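Local coordinates for DNA replication and repair protein RecF (Caldanaerobacter subterraneus subsp. tengcongensis, PDB 5Z69) that binds ATP and acts in DNA repair as a recombination mediator of the RecFOR pathway, probably also binding single-stranded DNA, at residues E12-N17 and L21-L26; Q41-L46 and T348-S353; I50-M55 and E73-R78. All blocks are in the same frame, centred on the assembly; numbering follows the deposited sequence. Where two conformers were deposited one is given.

Helix 43-55 ties the three contacts together: its first turn holds the nucleotide in contact 2 and its last turns pack on the sheet in contact 3, the two centres lying about 19 Å apart. Contact 1 joins strand 9-16 to its hairpin partner, and a probable hydrogen bond from Phe-14 N to Arg-78 O, 2.7 Å, links it to contact 3 in one sheet. The same hairpin reaches contact 2 through Leu-21, whose CD1 lies 3.5 Å from Asn-45 CB. The side chain of Leu-21 comes within about 6 Å of the ATP analogue and that of Phe-75 within about 8 Å. The trio illustrates how a nucleotide-bearing helix is seated against a neighbouring sheet.

Contact 1 (E12-N17 and L21-L26); sequences EIFVDN and LKKQKL
Leu-21, in the loop leading to the return strand of a beta hairpin, lays its CD2 against CG2 of Val-15, 4.1 Å away, and a water joins its carbonyl to the amide of Asn-17. Lys-23 runs stretched alongside Asp-16, with CG 3.5 Å from Asp-16 OD1. Their charged ends stay further apart than a salt bridge, and a water passes a hydrogen bond from NZ to OD1, while OD2 is engaged by the hydroxyl of Tyr-74. Gln-24 pairs with Val-15 through two backbone bonds, Val-15 N to Gln-24 O at 3.0 Å and Gln-24 N to Val-15 O at 3.2 Å; its side-chain amide bonds to Gly-366 and Val-368.

Lys-25 faces Phe-14 in a non-hydrogen-bonded pair. With CG opposite the backbone N (chi1 -178°), the Phe-14 ring reaches across to the second strand, where Lys-25 CB meets its edge 3.7 Å from CD1 and Lys-23 CG approaches CZ at 3.8 Å. With an alanine at Phe-14, the aliphatic stems of Lys-23 and Lys-25 would lose the ring they share and would probably be freer to turn. Further out, Lys-25, bent at chi3 (-59°), runs past the Glu-12 carboxylate, and two waters connect NZ with it. Leu-26 completes the ladder with Ile-13, its N donating to Ile-13 O at 2.8 Å and its O accepting from Ile-13 N at 2.9 Å.

Main-chain bonds thus set the pairing, with side-chain packing added, whereas the opposite charges meet through water, which would probably soften their attraction.

Contact 2 (Q41-L46 and T348-S353); sequences QGKSNL and THTSKS. With AGS (phosphothiophosphoric acid-adenylate ester), chain C.
Lys-43 and Thr-348 meet through their aliphatic parts, CB of the lysine standing 3.9 Å from CG2 of the threonine. Thr-348 sets this methyl against the lysine while its hydroxyl, placed by a chi1 of 60°, goes to Asp-322 and the amide of Asp-323. The Thr-348 OG1 also lies 3.7 Å from S1G of the ATP analogue. Beyond CG the lysine chain bends at chi3 (-72°) and passes the end of strand 345-349, bringing CD to 3.3 Å from His-349 O. Its NZ gives that same His-349 O a weak hydrogen bond of 3.4 Å and has a stronger partner in the carbonyl of Gly-37. Within this curve Lys-43 CB and CE both lie near O1B of the beta-phosphate.

The backbone does the gripping. O1B receives the amide of Gly-42 and, at 2.8 Å, Lys-43 N, together with a weak bond from Gln-41, whereas Asn-45 N gives O1A a straight bond of 2.9 Å (165°). The imidazole NE2 of His-349 is hydrogen-bonded to Asp-354. Amides at the start of a helix wrapped round the phosphates, with a lysine following the N-cap glycine, are the signature of the Walker A P-loop, here bordered by strand 345-349 of the central sheet.

Contact 3 (I50-M55 and E73-R78); sequences IRLLSM and EYFYVR
Val-77, on strand 74-78, meets two successive leucines of helix 50-55, and its short side chain divides between them. From the backbone outward, CB comes first, 4.1 Å from CD2 of Leu-52. The chain then forks. CG1, opposite the backbone N at a chi1 of -179°, runs up against CD1 of Leu-53 at 3.4 Å, tighter than usual for two carbons. CG2 takes the other direction and meets Leu-52 CD2 at 3.8 Å. Both leucines cross the valine at a slant, so its two methyls are shared out, one to each.

The Leu-52 methyl that touches the valine, CD2, also meets Phe-75, 3.7 Å from CE1 of its ring. Leucine and phenylalanine approach from opposite directions, one from the helix, the other from the strand, and a single methyl thus touches both Phe-75 and Val-77. Phe-18 packs edge-to-face with the Phe-75 ring and also touches Val-77, while Ile-13 of the neighbouring strand 9-16 touches both Val-77 and Leu-53. Leu-52 also touches Phe-93 of strand 86-96.

The helix lies almost square across the strand, at 80°, with the axes 8.9 Å apart at their closest. Tyr-76 alternates with Phe-75 and Val-77 along the strand, and its CB heads away from the helix; its hydroxyl binds Glu-92.

Every touching side chain here is hydrocarbon and buried. Between these two segments the contact is therefore apolar packing, with methyls and one ring carbon meeting directly, and it is probably favoured by the exclusion of water from the space between helix and strand.

Contact 1 (E12-N17 and L21-L26)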
loop_
_atom_site.group_PDB
_atom_site.type_symbol
_atom_site.label_atom_id
_atom_site.label_comp_id
_atom_site.label_asym_id
_atom_site.label_seq_id
_atom_site.Cartn_x
_atom_site.Cartn_y
_atom_site.Cartn_z
ATOM N N GLU A 12 -41.615 -12.636 -11.097
ATOM C CA GLU A 12 -42.468 -11.668 -10.466
ATOM C C GLU A 12 -41.884 -11.297 -9.122
ATOM O O GLU A 12 -41.052 -12.025 -8.562
ATOM C CB GLU A 12 -43.908 -12.233 -10.286
ATOM C CG GLU A 12 -43.975 -13.286 -9.216
ATOM C CD GLU A 12 -45.397 -13.655 -8.813
ATOM O OE1 GLU A 12 -46.167 -14.105 -9.682
ATOM O OE2 GLU A 12 -45.748 -13.494 -7.623
ATOM N N ILE A 13 -42.330 -10.169 -8.589
ATOM C CA ILE A 13 -41.974 -9.801 -7.233
ATOM C C ILE A 13 -43.206 -9.202 -6.573
ATOM O O ILE A 13 -44.038 -8.550 -7.232
ATOM C CB ILE A 13 -40.792 -8.799 -7.183
ATOM C CG1 ILE A 13 -40.173 -8.740 -5.776
ATOM C CG2 ILE A 13 -41.240 -7.408 -7.628
ATOM C CD1 ILE A 13 -38.815 -7.951 -5.714
ATOM N N PHE A 14 -43.319 -9.426 -5.274
ATOM C CA PHE A 14 -44.411 -8.844 -4.500
ATOM C C PHE A 14 -43.789 -7.977 -3.415
ATOM O O PHE A 14 -42.948 -8.466 -2.665
ATOM C CB PHE A 14 -45.289 -9.918 -3.865
ATOM C CG PHE A 14 -46.457 -9.357 -3.089
ATOM C CD1 PHE A 14 -47.613 -8.957 -3.755
ATOM C CD2 PHE A 14 -46.401 -9.225 -1.707
ATOM C CE1 PHE A 14 -48.696 -8.424 -3.058
ATOM C CE2 PHE A 14 -47.488 -8.687 -0.985
ATOM C CZ PHE A 14 -48.622 -8.280 -1.655
ATOM N N VAL A 15 -44.186 -6.705 -3.337
ATOM C CA VAL A 15 -43.643 -5.815 -2.320
ATOM C C VAL A 15 -44.731 -5.270 -1.399
ATOM O O VAL A 15 -45.753 -4.777 -1.846
ATOM C CB VAL A 15 -42.855 -4.648 -2.956
ATOM C CG1 VAL A 15 -41.550 -5.166 -3.572
ATOM C CG2 VAL A 15 -43.698 -3.942 -4.026
ATOM N N ASP A 16 -44.487 -5.368 -0.100
ATOM C CA ASP A 16 -45.458 -4.969 0.909
ATOM C C ASP A 16 -44.772 -4.060 1.947
ATOM O O ASP A 16 -43.853 -4.492 2.628
ATOM C CB ASP A 16 -46.059 -6.225 1.559
ATOM C CG ASP A 16 -47.144 -5.911 2.585
ATOM O OD1 ASP A 16 -47.614 -4.747 2.635
ATOM O OD2 ASP A 16 -47.518 -6.849 3.334
ATOM N N ASN A 17 -45.222 -2.811 2.059
ATOM C CA ASN A 17 -44.581 -1.809 2.937
ATOM C C ASN A 17 -43.095 -1.626 2.661
ATOM O O ASN A 17 -42.311 -1.330 3.579
ATOM C CB ASN A 17 -44.754 -2.161 4.415
ATOM C CG ASN A 17 -46.200 -2.098 4.869
ATOM O OD1 ASN A 17 -47.000 -1.334 4.334
ATOM N ND2 ASN A 17 -46.540 -2.905 5.861
ATOM N N LEU A 21 -43.000 2.103 -2.006
ATOM C CA LEU A 21 -43.742 1.302 -3.009
ATOM C C LEU A 21 -45.105 0.876 -2.453
ATOM O O LEU A 21 -45.176 0.478 -1.268
ATOM C CB LEU A 21 -42.895 0.079 -3.416
ATOM C CG LEU A 21 -41.869 0.179 -4.549
ATOM C CD1 LEU A 21 -41.074 1.321 -4.277
ATOM C CD2 LEU A 21 -40.932 -1.012 -4.571
ATOM N N LYS A 22 -46.162 0.984 -3.246
ATOM C CA LYS A 22 -47.438 0.492 -2.809
ATOM C C LYS A 22 -47.443 -1.043 -2.817
ATOM O O LYS A 22 -46.545 -1.671 -3.392
ATOM C CB LYS A 22 -48.543 1.054 -3.684
ATOM C CG LYS A 22 -48.533 2.565 -3.809
ATOM C CD LYS A 22 -48.928 3.197 -2.492
ATOM C CE LYS A 22 -49.131 4.721 -2.583
ATOM N NZ LYS A 22 -47.873 5.494 -2.461
ATOM N N LYS A 23 -48.412 -1.624 -2.106
ATOM C CA LYS A 23 -48.538 -3.066 -1.957
ATOM C C LYS A 23 -48.961 -3.670 -3.284
ATOM O O LYS A 23 -50.111 -3.536 -3.700
ATOM C CB LYS A 23 -49.551 -3.387 -0.862
ATOM C CG LYS A 23 -49.468 -4.789 -0.303
ATOM C CD LYS A 23 -50.545 -4.959 0.776
ATOM C CE LYS A 23 -50.722 -6.414 1.158
ATOM N NZ LYS A 23 -51.452 -6.570 2.466
ATOM N N GLN A 24 -48.038 -4.325 -3.973
ATOM C CA GLN A 24 -48.370 -4.764 -5.321
ATOM C C GLN A 24 -47.532 -5.950 -5.787
ATOM O O GLN A 24 -46.439 -6.197 -5.272
ATOM C CB GLN A 24 -48.224 -3.576 -6.294
ATOM C CG GLN A 24 -46.837 -2.990 -6.323
ATOM C CD GLN A 24 -46.807 -1.521 -6.732
ATOM O OE1 GLN A 24 -47.571 -1.066 -7.596
ATOM N NE2 GLN A 24 -45.921 -0.767 -6.098
ATOM N N LYS A 25 -48.082 -6.702 -6.744
ATOM C CA LYS A 25 -47.372 -7.789 -7.385
ATOM C C LYS A 25 -47.046 -7.355 -8.793
ATOM O O LYS A 25 -47.888 -6.820 -9.498
ATOM C CB LYS A 25 -48.190 -9.065 -7.398
ATOM C CG LYS A 25 -47.542 -10.220 -8.157
ATOM C CD LYS A 25 -48.518 -11.441 -8.202
ATOM C CE LYS A 25 -48.892 -11.901 -6.775
ATOM N NZ LYS A 25 -49.663 -13.186 -6.740
ATOM N N LEU A 26 -45.798 -7.547 -9.177
ATOM C CA LEU A 26 -45.336 -7.118 -10.488
ATOM C C LEU A 26 -44.841 -8.330 -11.251
ATOM O O LEU A 26 -44.030 -9.088 -10.736
ATOM C CB LEU A 26 -44.215 -6.100 -10.349
ATOM C CG LEU A 26 -44.501 -4.921 -9.419
ATOM C CD1 LEU A 26 -43.291 -4.008 -9.417
ATOM C CD2 LEU A 26 -45.740 -4.182 -9.898
HETATM O O HOH W 1 -47.264 -14.610 -5.615
HETATM O O HOH W 2 -48.298 -15.234 -8.756
HETATM O O HOH W 3 -50.067 -4.993 4.014
HETATM O O HOH W 4 -46.778 -0.977 0.613
#

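Contact 2 (Q41-L46 and T348-S353)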
loop_
_atom_site.group_PDB
_atom_site.type_symbol
_atom_site.label_atom_id
_atom_site.label_comp_id
_atom_site.label_asym_id
_atom_site.label_seq_id
_atom_site.Cartn_x
_atom_site.Cartn_y
_atom_site.Cartn_z
ATOM N N GLN A 41 -39.591 8.703 -7.512
ATOM C CA GLN A 41 -40.913 8.073 -7.554
ATOM C C GLN A 41 -40.933 6.623 -7.054
ATOM O O GLN A 41 -42.016 6.089 -6.793
ATOM C CB GLN A 41 -41.503 8.119 -8.972
ATOM C CG GLN A 41 -41.806 9.516 -9.499
ATOM C CD GLN A 41 -42.432 10.420 -8.452
ATOM O OE1 GLN A 41 -43.503 10.129 -7.911
ATOM N NE2 GLN A 41 -41.756 11.525 -8.156
ATOM N N GLY A 42 -39.755 5.994 -6.944
ATOM C CA GLY A 42 -39.651 4.598 -6.532
ATOM C C GLY A 42 -38.861 3.645 -7.433
ATOM O O GLY A 42 -38.822 2.444 -7.175
ATOM N N LYS A 43 -38.212 4.178 -8.468
ATOM C CA LYS A 43 -37.400 3.375 -9.382
ATOM C C LYS A 43 -36.285 2.635 -8.658
ATOM O O LYS A 43 -36.112 1.433 -8.836
ATOM C CB LYS A 43 -36.777 4.249 -10.483
ATOM C CG LYS A 43 -37.759 4.900 -11.423
ATOM C CD LYS A 43 -37.057 5.817 -12.419
ATOM C CE LYS A 43 -36.541 7.079 -11.739
ATOM N NZ LYS A 43 -36.207 8.128 -12.740
ATOM N N SER A 44 -35.499 3.348 -7.862
ATOM C CA SER A 44 -34.353 2.697 -7.246
ATOM C C SER A 44 -34.811 1.821 -6.081
ATOM O O SER A 44 -34.180 0.806 -5.775
ATOM C CB SER A 44 -33.312 3.722 -6.775
ATOM O OG SER A 44 -33.873 4.534 -5.756
ATOM N N ASN A 45 -35.896 2.225 -5.425
ATOM C CA ASN A 45 -36.475 1.386 -4.389
ATOM C C ASN A 45 -36.850 -0.014 -4.943
ATOM O O ASN A 45 -36.651 -1.024 -4.284
ATOM C CB ASN A 45 -37.713 2.061 -3.777
ATOM C CG ASN A 45 -37.375 3.361 -3.046
ATOM O OD1 ASN A 45 -36.225 3.626 -2.743
ATOM N ND2 ASN A 45 -38.392 4.173 -2.772
ATOM N N LEU A 46 -37.370 -0.066 -6.162
ATOM C CA LEU A 46 -37.782 -1.362 -6.713
ATOM C C LEU A 46 -36.552 -2.221 -7.019
ATOM O O LEU A 46 -36.550 -3.436 -6.744
ATOM C CB LEU A 46 -38.652 -1.172 -7.951
ATOM C CG LEU A 46 -38.955 -2.444 -8.749
ATOM C CD1 LEU A 46 -39.738 -3.470 -7.935
ATOM C CD2 LEU A 46 -39.720 -2.080 -10.015
ATOM N N THR A 348 -33.589 1.348 -15.168
ATOM C CA THR A 348 -34.327 2.519 -14.733
ATOM C C THR A 348 -33.998 3.707 -15.614
ATOM O O THR A 348 -32.855 3.886 -16.054
ATOM C CB THR A 348 -34.047 2.883 -13.251
ATOM O OG1 THR A 348 -32.658 3.146 -13.073
ATOM C CG2 THR A 348 -34.466 1.744 -12.331
ATOM N N HIS A 349 -35.006 4.528 -15.872
ATOM C CA HIS A 349 -34.798 5.708 -16.697
ATOM C C HIS A 349 -35.850 6.771 -16.399
ATOM O O HIS A 349 -36.783 6.537 -15.641
ATOM C CB HIS A 349 -34.819 5.330 -18.187
ATOM C CG HIS A 349 -34.079 6.293 -19.066
ATOM N ND1 HIS A 349 -32.913 6.912 -18.672
ATOM C CD2 HIS A 349 -34.338 6.741 -20.317
ATOM C CE1 HIS A 349 -32.486 7.701 -19.642
ATOM N NE2 HIS A 349 -33.332 7.615 -20.651
ATOM N N THR A 350 -35.673 7.936 -17.012
ATOM C CA THR A 350 -36.594 9.061 -16.917
ATOM C C THR A 350 -37.721 8.966 -17.945
ATOM O O THR A 350 -38.856 9.345 -17.668
ATOM C CB THR A 350 -35.824 10.394 -17.103
ATOM O OG1 THR A 350 -35.059 10.664 -15.923
ATOM C CG2 THR A 350 -36.770 11.555 -17.362
ATOM N N SER A 351 -37.411 8.443 -19.129
ATOM C CA SER A 351 -38.406 8.322 -20.200
ATOM C C SER A 351 -38.446 6.904 -20.728
ATOM O O SER A 351 -37.540 6.115 -20.440
ATOM C CB SER A 351 -38.094 9.282 -21.356
ATOM O OG SER A 351 -37.041 8.774 -22.158
ATOM N N LYS A 352 -39.477 6.582 -21.510
ATOM C CA LYS A 352 -39.544 5.277 -22.158
ATOM C C LYS A 352 -39.291 5.349 -23.663
ATOM O O LYS A 352 -39.350 4.330 -24.347
ATOM C CB LYS A 352 -40.892 4.604 -21.882
ATOM C CG LYS A 352 -42.074 5.095 -22.706
ATOM C CD LYS A 352 -43.258 4.147 -22.503
ATOM C CE LYS A 352 -44.350 4.324 -23.533
ATOM N NZ LYS A 352 -45.071 5.604 -23.328
ATOM N N SER A 353 -38.969 6.538 -24.164
ATOM C CA SER A 353 -38.608 6.693 -25.569
ATOM C C SER A 353 -37.162 6.294 -25.745
ATOM O O SER A 353 -36.858 5.362 -26.485
ATOM C CB SER A 353 -38.815 8.128 -26.055
ATOM O OG SER A 353 -40.186 8.415 -26.253
HETATM P PG AGS C . -33.377 6.698 -8.777
HETATM S S1G AGS C . -33.296 5.711 -10.462
HETATM O O2G AGS C . -33.338 8.234 -9.078
HETATM O O3G AGS C . -32.090 6.324 -7.978
HETATM P PB AGS C . -35.920 7.300 -7.697
HETATM O O1B AGS C . -37.180 6.827 -8.342
HETATM O O2B AGS C . -35.512 8.694 -8.206
HETATM O O3B AGS C . -34.680 6.304 -7.965
HETATM P PA AGS C . -36.298 6.292 -5.097
HETATM O O1A AGS C . -36.707 5.014 -5.842
HETATM O O2A AGS C . -35.020 6.280 -4.318
HETATM O O3A AGS C . -36.207 7.495 -6.143
HETATM O "O5'" AGS C . -37.458 6.757 -4.176
HETATM C "C5'" AGS C . -37.170 7.169 -2.869
HETATM C "C4'" AGS C . -38.386 7.934 -2.447
HETATM O "O4'" AGS C . -39.101 7.169 -1.451
HETATM C "C3'" AGS C . -38.074 9.284 -1.810
HETATM O "O3'" AGS C . -39.085 10.233 -2.130
HETATM C "C2'" AGS C . -37.980 8.934 -0.322
HETATM O "O2'" AGS C . -38.329 10.030 0.518
HETATM C "C1'" AGS C . -39.017 7.812 -0.194
HETATM N N9 AGS C . -38.689 6.821 0.818
HETATM C C8 AGS C . -37.446 6.327 1.138
HETATM N N7 AGS C . -37.454 5.460 2.118
HETATM C C5 AGS C . -38.790 5.367 2.470
HETATM C C6 AGS C . -39.471 4.618 3.449
HETATM N N6 AGS C . -38.862 3.764 4.278
HETATM N N1 AGS C . -40.809 4.778 3.552
HETATM C C2 AGS C . -41.421 5.626 2.719
HETATM N N3 AGS C . -40.888 6.387 1.759
HETATM C C4 AGS C . -39.563 6.206 1.686
#

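Contact 3 (I50-M55 and E73-R78)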
loop_
_atom_site.group_PDB
_atom_site.type_symbol
_atom_site.label_atom_id
_atom_site.label_comp_id
_atom_site.label_asym_id
_atom_site.label_seq_id
_atom_site.Cartn_x
_atom_site.Cartn_y
_atom_site.Cartn_z
ATOM N N ILE A 50 -35.466 -5.841 -5.523
ATOM C CA ILE A 50 -35.008 -6.985 -6.306
ATOM C C ILE A 50 -33.628 -7.457 -5.854
ATOM O O ILE A 50 -33.418 -8.649 -5.660
ATOM C CB ILE A 50 -34.983 -6.659 -7.797
ATOM C CG1 ILE A 50 -36.404 -6.354 -8.249
ATOM C CG2 ILE A 50 -34.407 -7.838 -8.581
ATOM C CD1 ILE A 50 -36.496 -5.581 -9.539
ATOM N N ARG A 51 -32.695 -6.525 -5.653
ATOM C CA ARG A 51 -31.339 -6.866 -5.213
ATOM C C ARG A 51 -31.303 -7.469 -3.804
ATOM O O ARG A 51 -30.413 -8.266 -3.471
ATOM C CB ARG A 51 -30.460 -5.616 -5.281
ATOM C CG ARG A 51 -29.022 -5.809 -4.823
ATOM C CD ARG A 51 -28.223 -6.735 -5.720
ATOM N NE ARG A 51 -26.804 -6.686 -5.361
ATOM C CZ ARG A 51 -25.875 -7.554 -5.752
ATOM N NH1 ARG A 51 -26.185 -8.572 -6.550
ATOM N NH2 ARG A 51 -24.620 -7.398 -5.337
ATOM N N LEU A 52 -32.279 -7.098 -2.979
ATOM C CA LEU A 52 -32.440 -7.682 -1.646
ATOM C C LEU A 52 -32.558 -9.214 -1.673
ATOM O O LEU A 52 -32.048 -9.915 -0.784
ATOM C CB LEU A 52 -33.681 -7.078 -0.970
ATOM C CG LEU A 52 -34.118 -7.663 0.380
ATOM C CD1 LEU A 52 -33.228 -7.062 1.482
ATOM C CD2 LEU A 52 -35.610 -7.383 0.653
ATOM N N LEU A 53 -33.272 -9.728 -2.679
ATOM C CA LEU A 53 -33.478 -11.172 -2.863
ATOM C C LEU A 53 -32.160 -11.893 -3.169
ATOM O O LEU A 53 -32.048 -13.095 -2.932
ATOM C CB LEU A 53 -34.514 -11.456 -3.988
ATOM C CG LEU A 53 -36.027 -11.281 -3.755
ATOM C CD1 LEU A 53 -36.195 -9.983 -3.186
ATOM C CD2 LEU A 53 -36.809 -11.251 -5.036
ATOM N N SER A 54 -31.157 -11.162 -3.664
ATOM C CA SER A 54 -29.831 -11.739 -3.934
ATOM C C SER A 54 -28.899 -11.656 -2.730
ATOM O O SER A 54 -28.185 -12.603 -2.407
ATOM C CB SER A 54 -29.144 -11.027 -5.106
ATOM O OG SER A 54 -29.775 -11.279 -6.338
ATOM N N MET A 55 -28.894 -10.505 -2.075
ATOM C CA MET A 55 -27.882 -10.230 -1.059
ATOM C C MET A 55 -28.391 -10.183 0.389
ATOM O O MET A 55 -27.599 -10.252 1.335
ATOM C CB MET A 55 -27.203 -8.906 -1.385
ATOM C CG MET A 55 -26.557 -8.868 -2.777
ATOM S SD MET A 55 -25.342 -10.187 -2.993
ATOM C CE MET A 55 -24.046 -9.561 -1.922
ATOM N N GLU A 73 -44.790 -1.387 10.613
ATOM C CA GLU A 73 -43.971 -2.178 11.535
ATOM C C GLU A 73 -43.068 -3.223 10.870
ATOM O O GLU A 73 -42.210 -3.811 11.536
ATOM C CB GLU A 73 -44.877 -2.870 12.550
ATOM C CG GLU A 73 -45.378 -1.915 13.624
ATOM C CD GLU A 73 -46.148 -2.624 14.712
ATOM O OE1 GLU A 73 -46.715 -3.706 14.438
ATOM O OE2 GLU A 73 -46.168 -2.104 15.845
ATOM N N TYR A 74 -43.287 -3.473 9.579
ATOM C CA TYR A 74 -42.513 -4.472 8.827
ATOM C C TYR A 74 -42.483 -4.148 7.348
ATOM O O TYR A 74 -43.308 -3.377 6.853
ATOM C CB TYR A 74 -43.109 -5.887 8.977
ATOM C CG TYR A 74 -44.407 -6.062 8.197
ATOM C CD1 TYR A 74 -45.639 -5.726 8.767
ATOM C CD2 TYR A 74 -44.401 -6.553 6.894
ATOM C CE1 TYR A 74 -46.839 -5.881 8.058
ATOM C CE2 TYR A 74 -45.572 -6.709 6.184
ATOM C CZ TYR A 74 -46.795 -6.387 6.773
ATOM O OH TYR A 74 -47.926 -6.533 6.032
ATOM N N PHE A 75 -41.557 -4.770 6.631
ATOM C CA PHE A 75 -41.739 -4.901 5.191
ATOM C C PHE A 75 -41.611 -6.362 4.791
ATOM O O PHE A 75 -41.089 -7.200 5.538
ATOM C CB PHE A 75 -40.762 -4.028 4.404
ATOM C CG PHE A 75 -39.326 -4.539 4.383
ATOM C CD1 PHE A 75 -38.948 -5.593 3.552
ATOM C CD2 PHE A 75 -38.351 -3.928 5.150
ATOM C CE1 PHE A 75 -37.627 -6.041 3.515
ATOM C CE2 PHE A 75 -37.019 -4.376 5.137
ATOM C CZ PHE A 75 -36.646 -5.425 4.312
ATOM N N TYR A 76 -42.069 -6.656 3.590
ATOM C CA TYR A 76 -42.059 -8.012 3.115
ATOM C C TYR A 76 -41.851 -8.011 1.622
ATOM O O TYR A 76 -42.527 -7.273 0.890
ATOM C CB TYR A 76 -43.376 -8.702 3.491
ATOM C CG TYR A 76 -43.582 -10.074 2.869
ATOM C CD1 TYR A 76 -42.926 -11.192 3.372
ATOM C CD2 TYR A 76 -44.426 -10.248 1.789
ATOM C CE1 TYR A 76 -43.137 -12.463 2.824
ATOM C CE2 TYR A 76 -44.647 -11.526 1.234
ATOM C CZ TYR A 76 -44.005 -12.621 1.777
ATOM O OH TYR A 76 -44.161 -13.876 1.245
ATOM N N VAL A 77 -40.914 -8.834 1.166
ATOM C CA VAL A 77 -40.670 -8.975 -0.272
ATOM C C VAL A 77 -40.679 -10.449 -0.634
ATOM O O VAL A 77 -40.045 -11.256 0.062
ATOM C CB VAL A 77 -39.328 -8.328 -0.692
ATOM C CG1 VAL A 77 -39.108 -8.477 -2.195
ATOM C CG2 VAL A 77 -39.291 -6.850 -0.309
ATOM N N ARG A 78 -41.386 -10.792 -1.711
ATOM C CA ARG A 78 -41.406 -12.170 -2.217
ATOM C C ARG A 78 -41.152 -12.196 -3.705
ATOM O O ARG A 78 -41.825 -11.520 -4.489
ATOM C CB ARG A 78 -42.730 -12.901 -1.968
ATOM C CG ARG A 78 -42.784 -14.224 -2.785
ATOM C CD ARG A 78 -44.220 -14.702 -3.128
ATOM N NE ARG A 78 -45.022 -14.540 -1.951
ATOM C CZ ARG A 78 -46.201 -13.940 -1.861
ATOM N NH1 ARG A 78 -46.856 -13.459 -2.913
ATOM N NH2 ARG A 78 -46.724 -13.853 -0.660
#